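Local structure of GTP pyrophosphokinase YjbM (Bacillus subtilis, 5DEC) at residues B[122-127]-B[186-191]; B[84-89]-B[153-158]; B[12-15]-B[20-23]. The protein makes the alarmone (p)ppGpp as a homotetramer, transferring pyrophosphate from ATP to the 3' position of GDP or GTP. One frame throughout, in Å; residues are numbered along the deposited sequence.

Interaction 1 of 3, residues B[122-127]-B[186-191]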
ATOM      1  N   GLY B 122      11.366  33.220   2.611  1.00 59.28           N
ATOM      2  CA  GLY B 122      10.965  32.472   3.788  1.00 52.73           C
ATOM      3  C   GLY B 122      11.036  30.956   3.710  1.00 47.21           C
ATOM      4  O   GLY B 122      10.517  30.281   4.601  1.00 42.92           O
ATOM      5  N   TYR B 123      11.671  30.415   2.670  1.00 48.94           N
ATOM      6  CA  TYR B 123      11.796  28.954   2.521  1.00 48.18           C
ATOM      7  C   TYR B 123      12.610  28.391   3.664  1.00 45.52           C
ATOM      8  O   TYR B 123      13.704  28.867   3.945  1.00 41.00           O
ATOM      9  CB  TYR B 123      12.450  28.571   1.184  1.00 44.03           C
ATOM     10  CG  TYR B 123      12.646  27.074   0.964  1.00 43.22           C
ATOM     11  CD1 TYR B 123      11.587  26.257   0.566  1.00 45.76           C
ATOM     12  CD2 TYR B 123      13.896  26.483   1.147  1.00 46.80           C
ATOM     13  CE1 TYR B 123      11.767  24.883   0.366  1.00 40.56           C
ATOM     14  CE2 TYR B 123      14.090  25.118   0.944  1.00 47.40           C
ATOM     15  CZ  TYR B 123      13.021  24.326   0.551  1.00 47.56           C
ATOM     16  OH  TYR B 123      13.209  22.975   0.348  1.00 43.58           O
ATOM     17  N   ARG B 124      12.044  27.403   4.346  1.00 41.33           N
ATOM     18  CA  ARG B 124      12.721  26.711   5.436  1.00 43.76           C
ATOM     19  C   ARG B 124      12.730  25.196   5.158  1.00 45.81           C
ATOM     20  O   ARG B 124      11.658  24.603   4.969  1.00 32.78           O
ATOM     21  CB  ARG B 124      11.990  27.042   6.729  1.00 51.12           C
ATOM     22  CG  ARG B 124      12.045  28.529   7.064  1.00 57.15           C
ATOM     23  CD  ARG B 124      10.911  28.929   8.012  1.00 59.72           C
ATOM     24  NE  ARG B 124      10.908  28.197   9.267  1.00 51.05           N
ATOM     25  CZ  ARG B 124       9.835  27.584   9.763  1.00 53.08           C
ATOM     26  NH1 ARG B 124       8.686  27.586   9.090  1.00 45.84           N
ATOM     27  NH2 ARG B 124       9.920  26.944  10.920  1.00 53.17           N
ATOM     28  N   SER B 125      13.919  24.581   5.163  1.00 43.09           N
ATOM     29  CA  SER B 125      14.081  23.137   4.905  1.00 40.73           C
ATOM     30  C   SER B 125      15.538  22.705   5.078  1.00 46.03           C
ATOM     31  O   SER B 125      16.459  23.473   4.799  1.00 46.12           O
ATOM     32  CB  SER B 125      13.593  22.767   3.495  1.00 39.71           C
ATOM     33  OG  SER B 125      13.599  21.363   3.270  1.00 35.89           O
ATOM     34  N   TYR B 126      15.756  21.491   5.570  1.00 40.69           N
ATOM     35  CA  TYR B 126      17.106  20.941   5.556  1.00 31.44           C
ATOM     36  C   TYR B 126      17.252  19.937   4.417  1.00 34.55           C
ATOM     37  O   TYR B 126      16.418  19.044   4.277  1.00 31.86           O
ATOM     38  CB  TYR B 126      17.432  20.273   6.879  1.00 34.14           C
ATOM     39  CG  TYR B 126      18.783  19.605   6.894  1.00 41.51           C
ATOM     40  CD1 TYR B 126      19.928  20.324   7.198  1.00 45.27           C
ATOM     41  CD2 TYR B 126      18.913  18.247   6.598  1.00 48.45           C
ATOM     42  CE1 TYR B 126      21.167  19.713   7.217  1.00 50.59           C
ATOM     43  CE2 TYR B 126      20.146  17.632   6.610  1.00 48.32           C
ATOM     44  CZ  TYR B 126      21.267  18.369   6.922  1.00 53.66           C
ATOM     45  OH  TYR B 126      22.496  17.756   6.945  1.00 65.59           O
ATOM     46  N   HIS B 127      18.318  20.053   3.631  1.00 32.09           N
ATOM     47  CA  HIS B 127      18.529  19.127   2.529  1.00 33.85           C
ATOM     48  C   HIS B 127      19.767  18.274   2.740  1.00 33.81           C
ATOM     49  O   HIS B 127      20.805  18.758   3.208  1.00 32.74           O
ATOM     50  CB  HIS B 127      18.688  19.865   1.192  1.00 40.77           C
ATOM     51  CG  HIS B 127      17.505  20.671   0.780  1.00 41.01           C
ATOM     52  ND1 HIS B 127      17.304  21.081  -0.520  1.00 41.94           N
ATOM     53  CD2 HIS B 127      16.433  21.130   1.481  1.00 42.23           C
ATOM     54  CE1 HIS B 127      16.183  21.772  -0.601  1.00 46.15           C
ATOM     55  NE2 HIS B 127      15.635  21.813   0.606  1.00 34.90           N
ATOM     56  N   ALA B 186       4.785  33.626  10.056  1.00 24.20           N
ATOM     57  CA  ALA B 186       3.777  33.032  10.907  1.00 21.57           C
ATOM     58  C   ALA B 186       4.055  31.538  11.138  1.00 27.93           C
ATOM     59  O   ALA B 186       3.897  31.044  12.263  1.00 22.42           O
ATOM     60  CB  ALA B 186       2.382  33.246  10.310  1.00 22.76           C
ATOM     61  N   ALA B 187       4.455  30.814  10.086  1.00 22.78           N
ATOM     62  CA  ALA B 187       4.826  29.401  10.242  1.00 25.20           C
ATOM     63  C   ALA B 187       6.043  29.255  11.164  1.00 23.31           C
ATOM     64  O   ALA B 187       6.115  28.349  11.983  1.00 23.04           O
ATOM     65  CB  ALA B 187       5.122  28.752   8.873  1.00 20.47           C
ATOM     66  N   SER B 188       7.021  30.133  10.979  1.00 22.81           N
ATOM     67  CA  SER B 188       8.198  30.150  11.835  1.00 28.83           C
ATOM     68  C   SER B 188       7.830  30.417  13.304  1.00 32.98           C
ATOM     69  O   SER B 188       8.344  29.752  14.222  1.00 26.69           O
ATOM     70  CB  SER B 188       9.195  31.206  11.341  1.00 37.20           C
ATOM     71  OG  SER B 188      10.339  31.222  12.170  1.00 44.79           O
ATOM     72  N   ARG B 189       6.919  31.359  13.540  1.00 27.87           N
ATOM     73  CA  ARG B 189       6.521  31.607  14.919  1.00 22.93           C
ATOM     74  C   ARG B 189       5.779  30.434  15.535  1.00 24.55           C
ATOM     75  O   ARG B 189       5.941  30.156  16.714  1.00 26.97           O
ATOM     76  CB  ARG B 189       5.637  32.850  15.048  1.00 25.30           C
ATOM     77  CG  ARG B 189       6.434  34.153  14.980  1.00 46.97           C
ATOM     78  CD  ARG B 189       5.531  35.333  15.308  1.00 59.56           C
ATOM     79  NE  ARG B 189       4.603  35.608  14.221  1.00 68.88           N
ATOM     80  CZ  ARG B 189       4.819  36.463  13.228  1.00 69.36           C
ATOM     81  NH1 ARG B 189       5.942  37.165  13.176  1.00 70.91           N
ATOM     82  NH2 ARG B 189       3.890  36.620  12.294  1.00 64.34           N
ATOM     83  N   LEU B 190       4.962  29.753  14.742  1.00 23.86           N
ATOM     84  CA  LEU B 190       4.290  28.564  15.237  1.00 19.41           C
ATOM     85  C   LEU B 190       5.316  27.523  15.659  1.00 20.44           C
ATOM     86  O   LEU B 190       5.180  26.927  16.725  1.00 24.24           O
ATOM     87  CB  LEU B 190       3.333  27.998  14.175  1.00 19.62           C
ATOM     88  CG  LEU B 190       2.687  26.641  14.471  1.00 23.79           C
ATOM     89  CD1 LEU B 190       1.929  26.699  15.789  1.00 28.16           C
ATOM     90  CD2 LEU B 190       1.764  26.242  13.334  1.00 25.17           C
ATOM     91  N   ASP B 191       6.340  27.305  14.834  1.00 20.92           N
ATOM     92  CA  ASP B 191       7.374  26.328  15.179  1.00 25.77           C
ATOM     93  C   ASP B 191       8.099  26.730  16.470  1.00 28.33           C
ATOM     94  O   ASP B 191       8.412  25.875  17.288  1.00 27.96           O
ATOM     95  CB  ASP B 191       8.376  26.155  14.032  1.00 25.61           C
ATOM     96  CG  ASP B 191       7.911  25.114  13.005  1.00 31.28           C
ATOM     97  OD1 ASP B 191       7.053  24.261  13.351  1.00 30.36           O
ATOM     98  OD2 ASP B 191       8.377  25.173  11.840  1.00 29.97           O
TER
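Arg-124 and Ser-188 hold the closest backbone approach, with CA atoms 8.6 Å apart. Segment 122-127 is a loop that runs into strand 126-136. Segment 186-191 is continuous helix, part of the long helix 174-202. At this separation the contact is made by one reaching side chain, that of Arg-124.

Its CB points toward the helix. The chain then bends at chi3 (58°), which brings the guanidinium down against the turn from Ala-187 to Asp-191. Two sides of this flat group are used. Over one face lies the helix backbone, with Ser-188 CA about 3.6 Å above the centre of the plane. Ser-188 CB stays 4.0 Å from Arg-124 CZ. The Ala-187 methyl also touches it, CB to Arg-124 NH1 at 3.8 Å.

At the edge the guanidinium meets Asp-191. Arg-124 NH2 donates to Asp-191 OD2 over a short 2.5 Å, with an N-H...O angle of 151°. OD2 lies near the guanidinium plane and accepts through its anti lone pair. Only this one N-H...O bond joins the two groups, whose planes are 54° apart, and not a two-pronged pair. OD2 also bonds Thr-151 OG1, so two partners hold the buried acid. Met-154 of helix 152-167 touches both Arg-124 and Asp-191.

Further along the loop, Tyr-123 OH and His-127 NE2 share a hydrogen bond of 2.7 Å, and each atom lies in the plane of the other's ring. Arg-150 also bonds this hydroxyl. The pair probably helps set the imidazole of His-127, a residue that binds the (p)ppGpp product. The salt bridge thus ties the loop entering this product site to the C-terminal helix, within the RelA/SpoT synthetase fold.

Interaction 2 of 3, residues B[84-89]-B[153-158]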
ATOM      1  N   ARG B  84      10.810  13.291   1.294  1.00 27.94           N
ATOM      2  CA  ARG B  84      10.619  14.354   2.270  1.00 28.63           C
ATOM      3  C   ARG B  84      10.239  13.732   3.576  1.00 27.37           C
ATOM      4  O   ARG B  84       9.338  12.879   3.636  1.00 26.43           O
ATOM      5  CB  ARG B  84       9.562  15.352   1.814  1.00 28.52           C
ATOM      6  CG  ARG B  84       9.983  15.982   0.498  1.00 39.47           C
ATOM      7  CD  ARG B  84       9.288  17.273   0.168  1.00 48.94           C
ATOM      8  NE  ARG B  84       9.902  17.829  -1.034  1.00 57.11           N
ATOM      9  CZ  ARG B  84       9.274  18.593  -1.918  1.00 63.57           C
ATOM     10  NH1 ARG B  84       8.008  18.937  -1.720  1.00 58.99           N
ATOM     11  NH2 ARG B  84       9.931  19.043  -2.983  1.00 62.59           N
ATOM     12  N   ILE B  85      10.940  14.155   4.620  1.00 22.68           N
ATOM     13  CA  ILE B  85      10.677  13.652   5.953  1.00 19.92           C
ATOM     14  C   ILE B  85      10.080  14.820   6.739  1.00 25.16           C
ATOM     15  O   ILE B  85      10.713  15.865   6.853  1.00 24.80           O
ATOM     16  CB  ILE B  85      11.967  13.142   6.638  1.00 23.45           C
ATOM     17  CG1 ILE B  85      12.614  12.011   5.814  1.00 24.76           C
ATOM     18  CG2 ILE B  85      11.656  12.667   8.038  1.00 21.92           C
ATOM     19  CD1 ILE B  85      13.994  11.539   6.380  1.00 19.72           C
ATOM     20  N   MET B  86       8.868  14.640   7.266  1.00 22.41           N
ATOM     21  CA  MET B  86       8.183  15.700   8.017  1.00 26.15           C
ATOM     22  C   MET B  86       8.252  15.401   9.511  1.00 26.31           C
ATOM     23  O   MET B  86       7.953  14.286   9.932  1.00 27.51           O
ATOM     24  CB  MET B  86       6.722  15.819   7.583  1.00 22.94           C
ATOM     25  CG  MET B  86       6.478  16.941   6.584  1.00 31.08           C
ATOM     26  SD  MET B  86       7.443  16.760   5.068  1.00 69.45           S
ATOM     27  CE  MET B  86       6.674  15.335   4.329  1.00 45.43           C
ATOM     28  N   CYS B  87       8.644  16.402  10.292  1.00 20.36           N
ATOM     29  CA  CYS B  87       8.790  16.260  11.738  1.00 25.73           C
ATOM     30  C   CYS B  87       7.865  17.222  12.477  1.00 37.10           C
ATOM     31  O   CYS B  87       7.578  18.301  11.985  1.00 20.92           O
ATOM     32  CB  CYS B  87      10.244  16.528  12.149  1.00 39.13           C
ATOM     33  SG  CYS B  87      11.475  15.650  11.165  1.00116.78           S
ATOM     34  N   GLN B  88       7.445  16.846  13.677  1.00 25.98           N
ATOM     35  CA  GLN B  88       6.593  17.693  14.506  1.00 31.70           C
ATOM     36  C   GLN B  88       7.311  18.920  15.034  1.00 31.26           C
ATOM     37  O   GLN B  88       6.772  20.025  14.995  1.00 27.60           O
ATOM     38  CB  GLN B  88       6.068  16.871  15.665  1.00 35.75           C
ATOM     39  CG  GLN B  88       4.824  17.384  16.306  1.00 46.99           C
ATOM     40  CD  GLN B  88       4.129  16.288  17.074  1.00 55.22           C
ATOM     41  OE1 GLN B  88       4.673  15.755  18.033  1.00 46.80           O
ATOM     42  NE2 GLN B  88       2.933  15.920  16.635  1.00 63.66           N
ATOM     43  N   PHE B  89       8.527  18.726  15.535  1.00 24.70           N
ATOM     44  CA  PHE B  89       9.279  19.807  16.182  1.00 25.99           C
ATOM     45  C   PHE B  89      10.594  20.104  15.463  1.00 30.03           C
ATOM     46  O   PHE B  89      11.213  19.208  14.873  1.00 27.03           O
ATOM     47  CB  PHE B  89       9.580  19.461  17.650  1.00 28.89           C
ATOM     48  CG  PHE B  89       8.357  19.230  18.478  1.00 30.74           C
ATOM     49  CD1 PHE B  89       7.631  20.302  18.981  1.00 33.03           C
ATOM     50  CD2 PHE B  89       7.914  17.940  18.744  1.00 38.39           C
ATOM     51  CE1 PHE B  89       6.488  20.085  19.751  1.00 33.21           C
ATOM     52  CE2 PHE B  89       6.766  17.718  19.509  1.00 30.90           C
ATOM     53  CZ  PHE B  89       6.052  18.790  20.011  1.00 27.85           C
ATOM     54  N   ALA B 153       4.906  22.627   9.567  1.00 22.80           N
ATOM     55  CA  ALA B 153       4.589  24.002   9.210  1.00 25.01           C
ATOM     56  C   ALA B 153       5.445  24.504   8.046  1.00 23.60           C
ATOM     57  O   ALA B 153       4.944  25.177   7.146  1.00 23.06           O
ATOM     58  CB  ALA B 153       4.761  24.906  10.431  1.00 27.71           C
ATOM     59  N   MET B 154       6.741  24.179   8.072  1.00 24.76           N
ATOM     60  CA  MET B 154       7.644  24.424   6.936  1.00 23.85           C
ATOM     61  C   MET B 154       7.134  23.748   5.666  1.00 21.33           C
ATOM     62  O   MET B 154       7.186  24.313   4.574  1.00 20.81           O
ATOM     63  CB  MET B 154       9.043  23.872   7.239  1.00 29.23           C
ATOM     64  CG  MET B 154       9.789  24.593   8.332  1.00 38.73           C
ATOM     65  SD  MET B 154      11.161  23.607   8.990  1.00 49.62           S
ATOM     66  CE  MET B 154      12.100  23.170   7.605  1.00 43.35           C
ATOM     67  N   ASN B 155       6.717  22.498   5.799  1.00 18.15           N
ATOM     68  CA  ASN B 155       6.264  21.757   4.636  1.00 20.07           C
ATOM     69  C   ASN B 155       4.994  22.393   4.069  1.00 27.52           C
ATOM     70  O   ASN B 155       4.816  22.506   2.854  1.00 23.00           O
ATOM     71  CB  ASN B 155       6.009  20.284   4.988  1.00 23.83           C
ATOM     72  CG  ASN B 155       5.615  19.462   3.771  1.00 28.08           C
ATOM     73  OD1 ASN B 155       6.344  19.430   2.785  1.00 25.93           O
ATOM     74  ND2 ASN B 155       4.495  18.760   3.855  1.00 26.27           N
ATOM     75  N   PHE B 156       4.109  22.800   4.968  1.00 20.24           N
ATOM     76  CA  PHE B 156       2.871  23.463   4.543  1.00 23.36           C
ATOM     77  C   PHE B 156       3.190  24.736   3.747  1.00 25.41           C
ATOM     78  O   PHE B 156       2.702  24.928   2.620  1.00 25.17           O
ATOM     79  CB  PHE B 156       2.005  23.770   5.771  1.00 26.45           C
ATOM     80  CG  PHE B 156       0.741  24.513   5.465  1.00 24.17           C
ATOM     81  CD1 PHE B 156       0.094  24.364   4.243  1.00 33.85           C
ATOM     82  CD2 PHE B 156       0.170  25.326   6.420  1.00 31.81           C
ATOM     83  CE1 PHE B 156      -1.071  25.063   3.970  1.00 31.31           C
ATOM     84  CE2 PHE B 156      -1.015  26.018   6.157  1.00 32.04           C
ATOM     85  CZ  PHE B 156      -1.636  25.867   4.947  1.00 28.53           C
ATOM     86  N   TRP B 157       4.006  25.598   4.334  1.00 18.44           N
ATOM     87  CA  TRP B 157       4.380  26.851   3.645  1.00 17.52           C
ATOM     88  C   TRP B 157       5.047  26.581   2.293  1.00 23.69           C
ATOM     89  O   TRP B 157       4.705  27.214   1.282  1.00 24.91           O
ATOM     90  CB  TRP B 157       5.296  27.717   4.517  1.00 21.74           C
ATOM     91  CG  TRP B 157       5.573  29.009   3.848  1.00 20.65           C
ATOM     92  CD1 TRP B 157       4.829  30.143   3.939  1.00 26.77           C
ATOM     93  CD2 TRP B 157       6.630  29.281   2.908  1.00 20.03           C
ATOM     94  NE1 TRP B 157       5.378  31.134   3.139  1.00 25.70           N
ATOM     95  CE2 TRP B 157       6.459  30.632   2.501  1.00 21.10           C
ATOM     96  CE3 TRP B 157       7.689  28.541   2.406  1.00 27.23           C
ATOM     97  CZ2 TRP B 157       7.350  31.226   1.598  1.00 26.43           C
ATOM     98  CZ3 TRP B 157       8.543  29.126   1.509  1.00 28.25           C
ATOM     99  CH2 TRP B 157       8.382  30.474   1.122  1.00 34.62           C
ATOM    100  N   ALA B 158       6.004  25.652   2.259  1.00 23.13           N
ATOM    101  CA  ALA B 158       6.722  25.374   1.013  1.00 21.78           C
ATOM    102  C   ALA B 158       5.810  24.837  -0.077  1.00 18.47           C
ATOM    103  O   ALA B 158       6.025  25.091  -1.278  1.00 21.96           O
ATOM    104  CB  ALA B 158       7.880  24.403   1.264  1.00 25.40           C
TER
HETATM  105  O   HOH W   1       6.085  18.116   0.416  1.00 36.60           O
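Met-86 and Asn-155 are the nearest residues of strand 84-87 and helix 153-158, with CA atoms 7.2 Å apart. No direct hydrogen bond joins the two segments.

The main touch is a sulfur over an amide. Met-86 SD sits almost straight above Asn-155 CG at 3.5 Å, on one face of the carboxamide. Its CG rests 3.7 Å from Asn-155 CB. The two side chains cross at about a right angle. Met-86 is folded at chi2 (59°) and chi3 (69°), and this turns the thioether back across the amide. Asn-155 CG stands opposite its own backbone N about the CA-CB bond (chi1 -176°), which sends the amide out from the helix toward the strand. An alanine in place of Met-86 is likely to leave a gap over this face of the amide, with its polar bonds to do the holding alone.

The amide oxygen is held at the same time. Asn-155 OD1 accepts from Arg-150 NH1. It also accepts from a water at 2.7 Å, and that water in turn accepts from Arg-84 NH1 at 3.0 Å. The water lies in the plane of the Arg-84 guanidinium, at its edge. Arg-84 binds ATP and Asn-155 binds the allosteric (p)ppGpp, so the water links residues of two nucleotide sites.

Strand 81-87 runs between strands 49-54 and 139-151. Arg-84 points to helix 152-167 and Met-86 bends over to it, while Ile-85 and Cys-87 pack on helix 90-102 on the other side of the sheet. Trp-157, further along segment 153-158, packs on Ser-184 of helix 174-202 and on Met-194 of the second subunit.

Interaction 3 of 3, residues B[12-15]-B[20-23]. Unlike the reference sequence in segment 12-15: Lys-12 (reference Gln).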
ATOM      1  N   LYS B  12      12.532   5.246 -23.374  1.00 99.35           N
ATOM      2  CA  LYS B  12      13.942   5.269 -23.005  1.00 86.09           C
ATOM      3  C   LYS B  12      14.018   6.050 -21.695  1.00 82.16           C
ATOM      4  O   LYS B  12      14.847   5.761 -20.834  1.00 78.49           O
ATOM      5  CB  LYS B  12      14.816   5.920 -24.076  1.00 80.68           C
ATOM      6  CG  LYS B  12      14.989   5.094 -25.335  1.00 80.38           C
ATOM      7  CD  LYS B  12      16.177   5.581 -26.145  1.00 82.22           C
ATOM      8  CE  LYS B  12      16.259   4.849 -27.470  1.00 85.05           C
ATOM      9  NZ  LYS B  12      16.479   3.390 -27.262  1.00 84.10           N
ATOM     10  N   TRP B  13      13.135   7.039 -21.558  1.00 83.36           N
ATOM     11  CA  TRP B  13      13.018   7.828 -20.332  1.00 83.90           C
ATOM     12  C   TRP B  13      12.519   6.970 -19.191  1.00 78.50           C
ATOM     13  O   TRP B  13      13.077   6.988 -18.097  1.00 75.88           O
ATOM     14  CB  TRP B  13      12.051   8.998 -20.503  1.00 84.78           C
ATOM     15  CG  TRP B  13      12.675  10.257 -20.946  1.00 87.80           C
ATOM     16  CD1 TRP B  13      12.577  10.836 -22.173  1.00 88.09           C
ATOM     17  CD2 TRP B  13      13.514  11.106 -20.162  1.00 89.77           C
ATOM     18  NE1 TRP B  13      13.298  12.005 -22.200  1.00 90.01           N
ATOM     19  CE2 TRP B  13      13.884  12.191 -20.976  1.00 89.32           C
ATOM     20  CE3 TRP B  13      13.984  11.055 -18.846  1.00 91.01           C
ATOM     21  CZ2 TRP B  13      14.704  13.218 -20.519  1.00 87.77           C
ATOM     22  CZ3 TRP B  13      14.800  12.074 -18.394  1.00 89.82           C
ATOM     23  CH2 TRP B  13      15.152  13.140 -19.228  1.00 88.55           C
ATOM     24  N   GLU B  14      11.460   6.217 -19.459  1.00 72.33           N
ATOM     25  CA  GLU B  14      10.815   5.434 -18.424  1.00 72.63           C
ATOM     26  C   GLU B  14      11.725   4.294 -18.000  1.00 65.04           C
ATOM     27  O   GLU B  14      11.689   3.857 -16.853  1.00 60.10           O
ATOM     28  CB  GLU B  14       9.468   4.903 -18.926  1.00 79.65           C
ATOM     29  CG  GLU B  14       8.342   4.923 -17.899  1.00 91.73           C
ATOM     30  CD  GLU B  14       8.054   6.305 -17.332  1.00104.64           C
ATOM     31  OE1 GLU B  14       8.320   7.318 -18.017  1.00112.32           O
ATOM     32  OE2 GLU B  14       7.547   6.372 -16.193  1.00105.54           O
ATOM     33  N   ARG B  15      12.587   3.860 -18.914  1.00 59.26           N
ATOM     34  CA  ARG B  15      13.593   2.866 -18.585  1.00 61.64           C
ATOM     35  C   ARG B  15      14.724   3.515 -17.771  1.00 55.29           C
ATOM     36  O   ARG B  15      15.284   2.885 -16.876  1.00 53.17           O
ATOM     37  CB  ARG B  15      14.112   2.188 -19.870  1.00 71.69           C
ATOM     38  CG  ARG B  15      15.616   2.010 -19.999  1.00 82.36           C
ATOM     39  CD  ARG B  15      16.009   1.648 -21.443  1.00 94.29           C
ATOM     40  NE  ARG B  15      15.222   0.524 -21.959  1.00 97.67           N
ATOM     41  CZ  ARG B  15      14.559   0.529 -23.114  1.00 97.31           C
ATOM     42  NH1 ARG B  15      14.594   1.596 -23.906  1.00 97.46           N
ATOM     43  NH2 ARG B  15      13.865  -0.542 -23.483  1.00 95.76           N
ATOM     44  N   TYR B  20      15.522   4.950 -10.306  1.00 27.53           N
ATOM     45  CA  TYR B  20      15.211   6.056  -9.405  1.00 28.95           C
ATOM     46  C   TYR B  20      13.941   5.760  -8.634  1.00 30.50           C
ATOM     47  O   TYR B  20      13.866   6.004  -7.425  1.00 25.71           O
ATOM     48  CB  TYR B  20      15.063   7.368 -10.180  1.00 27.22           C
ATOM     49  CG  TYR B  20      16.377   7.859 -10.714  1.00 30.88           C
ATOM     50  CD1 TYR B  20      17.219   8.643  -9.927  1.00 31.14           C
ATOM     51  CD2 TYR B  20      16.808   7.508 -11.995  1.00 24.32           C
ATOM     52  CE1 TYR B  20      18.435   9.092 -10.410  1.00 39.27           C
ATOM     53  CE2 TYR B  20      18.015   7.954 -12.481  1.00 37.36           C
ATOM     54  CZ  TYR B  20      18.827   8.740 -11.689  1.00 45.00           C
ATOM     55  OH  TYR B  20      20.035   9.174 -12.174  1.00 51.80           O
ATOM     56  N   ARG B  21      12.928   5.248  -9.330  1.00 27.02           N
ATOM     57  CA  ARG B  21      11.682   4.871  -8.664  1.00 30.30           C
ATOM     58  C   ARG B  21      11.871   3.777  -7.626  1.00 29.16           C
ATOM     59  O   ARG B  21      11.257   3.812  -6.552  1.00 23.99           O
ATOM     60  CB  ARG B  21      10.628   4.425  -9.683  1.00 38.61           C
ATOM     61  CG  ARG B  21      10.120   5.551 -10.530  1.00 44.52           C
ATOM     62  CD  ARG B  21       8.929   5.138 -11.374  1.00 46.72           C
ATOM     63  NE  ARG B  21       8.617   6.216 -12.298  1.00 58.52           N
ATOM     64  CZ  ARG B  21       8.882   6.192 -13.597  1.00 74.32           C
ATOM     65  NH1 ARG B  21       9.451   5.126 -14.149  1.00 73.15           N
ATOM     66  NH2 ARG B  21       8.565   7.240 -14.348  1.00 84.69           N
ATOM     67  N   GLN B  22      12.690   2.785  -7.955  1.00 25.41           N
ATOM     68  CA  GLN B  22      12.929   1.682  -7.031  1.00 28.38           C
ATOM     69  C   GLN B  22      13.732   2.180  -5.807  1.00 19.25           C
ATOM     70  O   GLN B  22      13.455   1.800  -4.675  1.00 25.05           O
ATOM     71  CB  GLN B  22      13.649   0.529  -7.751  1.00 26.12           C
ATOM     72  CG  GLN B  22      13.936  -0.710  -6.867  1.00 25.77           C
ATOM     73  CD  GLN B  22      12.688  -1.400  -6.344  1.00 32.44           C
ATOM     74  OE1 GLN B  22      11.612  -1.300  -6.933  1.00 31.22           O
ATOM     75  NE2 GLN B  22      12.830  -2.119  -5.236  1.00 24.33           N
ATOM     76  N   ALA B  23      14.702   3.051  -6.026  1.00 19.15           N
ATOM     77  CA  ALA B  23      15.437   3.617  -4.887  1.00 21.47           C
ATOM     78  C   ALA B  23      14.495   4.344  -3.928  1.00 28.11           C
ATOM     79  O   ALA B  23      14.570   4.183  -2.701  1.00 26.56           O
ATOM     80  CB  ALA B  23      16.517   4.557  -5.370  1.00 27.01           C
TER
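The Arg-21 guanidinium and the Glu-14 carboxylate are turned only 25° from each other. Glu-14 OE2 approaches the guanidinium obliquely, neither squarely over its face nor cleanly at its edge. Within segment 12-15, the edge of the Arg-15 guanidinium meets CG of Lys-12, which replaces a glutamine of the reference sequence.

Glu-14 and Arg-21 lie seven residues apart on helix 11-38, two turns along it, and their side chains cross at about a right angle. Arg-21 is extended from CG to NE and reaches back toward the start of the helix. Glu-14 bends at chi2 (58°) to meet it. The modelled gap between Glu-14 OE2 and Arg-21 NH2, 2.3 Å, is too short to be real, so the exact places of both atoms are doubtful.

Arg-21 also touches Val-54, a residue of the ATP and product sites on strand 49-54. The contact lies at the surface, and both side chains are partly exposed. Its chemistry is that of a salt bridge within one helix, with the exact bond left open. The opposite charges would probably attract each other across these two turns, beside strand 49-54.

In the fold
Interaction 3 comes first along the chain and closes before the others open. The segments of interactions 1 and 2 alternate, so these two cross. Their centres are 8 Å apart and they touch: Met-154 and Trp-157 of segment 153-158 pack on the 122-125 loop. Both reach the same five-stranded sheet, through the successive helices 152-167 and 174-202, and both touch the second subunit. Together they join the sheet, the product-site loop and a subunit interface. Interaction 3 lies on the opposite side of the chain's centre, on helix 11-38. Its centre is about 32 Å from that of interaction 1 and about 27 Å from that of interaction 2.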